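Local atomic coordinates of packaging enzyme P4 (Pseudomonas phage phi6, PDB entry 4BLO), a protein that probably hydrolyses nucleoside triphosphates as a ring-forming, RecA-like helicase to drive packaging of the phage's RNA genome. Residues I146-V151 / D187-L192. Residues are numbered along the deposited sequence; the frame is centred on the assembly and turned at random.
Sequences IRWGEV and DSVRPL
Trp148 lies across the start of helix 190-193, one face of its indole packed against Pro191. Followed outward, its CB passes 3.2 Å from Ser188 O. The torsion that sets CG anti to the backbone N (chi1 -165°) then turns that face to the first turn of the helix, where Pro191 CG sits over the five-membered ring, 3.6 Å from its centroid, in a CH-pi contact. Further out, CE2 and CZ2 meet Pro191 CB, and CH2 reaches Leu192 CB at 4.0 Å. NE1, the ring's one polar atom, is hydrogen-bonded to Ser165 O. The flat indole face suits the compact, puckered proline ring, and proline, having no N-H to leave unbonded, fits the first turn of a helix. Gly149 follows with positive phi, a conformation that favours glycine, and its CA packs against Pro191 CG.

The two segments continue from neighbouring parallel strands, 144-147 and 184-187, of the RecA-like P-loop core. Asp187 N donates to Ile146 O, and Ser188 N to Trp148 O, 2.8 Å away. Asp187 lies beside the nucleotide site, with OD2 hydrogen-bonded to Ser133 of the P-loop; the same oxygen takes a weak bond from Arg147 NH2, whose guanidinium also pairs with Asp156 and Glu153.

Glu150 joins this network to Arg190: OE1 has a long, out-of-plane charge contact with Arg147 NH2, while a bend at chi2 (-53°) helps bring OE2 to both NE (2.9 Å) and NH2 (3.1 Å) of Arg190, the two planes 70° apart. Arginine suits this place because NE and NH2 can both donate side-on to one oxygen; NH2 and NH1 also bond weakly to Thr214 and Ser250 of a neighbouring subunit.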
loop_
_atom_site.group_PDB
_atom_site.type_symbol
_atom_site.label_atom_id
_atom_site.label_comp_id
_atom_site.label_asym_id
_atom_site.label_seq_id
_atom_site.Cartn_x
_atom_site.Cartn_y
_atom_site.Cartn_z
ATOM N N ILE L 146 3.221 28.246 21.709
ATOM C CA ILE L 146 2.991 28.083 20.277
ATOM C C ILE L 146 1.731 27.272 20.126
ATOM O O ILE L 146 1.623 26.177 20.691
ATOM C CB ILE L 146 4.192 27.445 19.527
ATOM C CG1 ILE L 146 5.475 28.307 19.649
ATOM C CG2 ILE L 146 3.832 27.129 18.045
ATOM C CD1 ILE L 146 6.705 27.584 19.223
ATOM N N ARG L 147 0.754 27.837 19.398
ATOM C CA ARG L 147 -0.514 27.163 19.160
ATOM C C ARG L 147 -0.590 26.751 17.693
ATOM O O ARG L 147 -0.451 27.587 16.788
ATOM C CB ARG L 147 -1.688 28.011 19.619
ATOM C CG ARG L 147 -1.914 27.886 21.110
ATOM C CD ARG L 147 -3.390 27.636 21.405
ATOM N NE ARG L 147 -3.664 26.301 21.947
ATOM C CZ ARG L 147 -4.860 25.707 21.938
ATOM N NH1 ARG L 147 -5.901 26.295 21.363
ATOM N NH2 ARG L 147 -5.012 24.500 22.464
ATOM N N TRP L 148 -0.723 25.434 17.469
ATOM C CA TRP L 148 -0.719 24.852 16.132
ATOM C C TRP L 148 -1.734 23.697 16.050
ATOM O O TRP L 148 -1.747 22.827 16.922
ATOM C CB TRP L 148 0.717 24.382 15.837
ATOM C CG TRP L 148 1.054 24.074 14.414
ATOM C CD1 TRP L 148 0.641 24.746 13.297
ATOM C CD2 TRP L 148 1.997 23.089 13.965
ATOM N NE1 TRP L 148 1.210 24.185 12.174
ATOM C CE2 TRP L 148 2.054 23.172 12.556
ATOM C CE3 TRP L 148 2.773 22.109 14.619
ATOM C CZ2 TRP L 148 2.864 22.329 11.789
ATOM C CZ3 TRP L 148 3.562 21.262 13.852
ATOM C CH2 TRP L 148 3.590 21.365 12.455
ATOM N N GLY L 149 -2.593 23.735 15.027
ATOM C CA GLY L 149 -3.594 22.710 14.734
ATOM C C GLY L 149 -4.476 22.279 15.888
ATOM O O GLY L 149 -4.770 21.088 16.047
ATOM N N GLU L 150 -4.913 23.263 16.681
ATOM C CA GLU L 150 -5.770 23.106 17.845
ATOM C C GLU L 150 -7.025 23.918 17.653
ATOM O O GLU L 150 -6.945 24.984 17.043
ATOM C CB GLU L 150 -4.993 23.576 19.071
ATOM C CG GLU L 150 -4.020 22.533 19.593
ATOM C CD GLU L 150 -4.665 21.185 19.858
ATOM O OE1 GLU L 150 -5.575 21.119 20.717
ATOM O OE2 GLU L 150 -4.327 20.216 19.139
ATOM N N VAL L 151 -8.190 23.443 18.139
ATOM C CA VAL L 151 -9.451 24.199 17.967
ATOM C C VAL L 151 -9.473 25.436 18.942
ATOM O O VAL L 151 -8.608 25.537 19.821
ATOM C CB VAL L 151 -10.685 23.268 18.103
ATOM C CG1 VAL L 151 -11.150 23.123 19.546
ATOM C CG2 VAL L 151 -11.815 23.715 17.208
ATOM N N ASP L 187 1.643 23.495 21.558
ATOM C CA ASP L 187 0.309 22.897 21.680
ATOM C C ASP L 187 -0.511 23.267 20.435
ATOM O O ASP L 187 -1.001 24.386 20.349
ATOM C CB ASP L 187 -0.407 23.336 22.971
ATOM C CG ASP L 187 -1.642 22.520 23.345
ATOM O OD1 ASP L 187 -1.808 21.395 22.813
ATOM O OD2 ASP L 187 -2.435 23.000 24.192
ATOM N N SER L 188 -0.577 22.395 19.414
ATOM C CA SER L 188 -0.134 20.997 19.351
ATOM C C SER L 188 0.918 20.767 18.301
ATOM O O SER L 188 1.224 21.660 17.509
ATOM C CB SER L 188 -1.335 20.131 18.965
ATOM O OG SER L 188 -1.359 18.873 19.609
ATOM N N VAL L 189 1.400 19.518 18.236
ATOM C CA VAL L 189 2.310 19.015 17.217
ATOM C C VAL L 189 1.478 18.085 16.243
ATOM O O VAL L 189 2.010 17.654 15.219
ATOM C CB VAL L 189 3.573 18.351 17.847
ATOM C CG1 VAL L 189 3.402 16.849 18.076
ATOM C CG2 VAL L 189 4.817 18.651 17.029
ATOM N N ARG L 190 0.157 17.853 16.547
ATOM C CA ARG L 190 -0.826 17.078 15.744
ATOM C C ARG L 190 -0.768 17.372 14.225
ATOM O O ARG L 190 -0.804 16.396 13.489
ATOM C CB ARG L 190 -2.270 17.325 16.204
ATOM C CG ARG L 190 -2.757 16.505 17.393
ATOM C CD ARG L 190 -4.295 16.494 17.460
ATOM N NE ARG L 190 -4.904 17.831 17.529
ATOM C CZ ARG L 190 -6.093 18.153 17.025
ATOM N NH1 ARG L 190 -6.837 17.235 16.414
ATOM N NH2 ARG L 190 -6.557 19.387 17.142
ATOM N N PRO L 191 -0.679 18.645 13.713
ATOM C CA PRO L 191 -0.593 18.845 12.243
ATOM C C PRO L 191 0.485 17.985 11.552
ATOM O O PRO L 191 0.277 17.501 10.430
ATOM C CB PRO L 191 -0.241 20.336 12.113
ATOM C CG PRO L 191 -0.733 20.962 13.349
ATOM C CD PRO L 191 -0.641 19.949 14.426
ATOM N N LEU L 192 1.630 17.798 12.240
ATOM C CA LEU L 192 2.764 16.991 11.805
ATOM C C LEU L 192 2.444 15.493 11.959
ATOM O O LEU L 192 2.615 14.739 11.006
ATOM C CB LEU L 192 3.997 17.369 12.661
ATOM C CG LEU L 192 5.422 17.165 12.115
ATOM C CD1 LEU L 192 6.434 17.320 13.221
ATOM C CD2 LEU L 192 5.620 15.804 11.483
#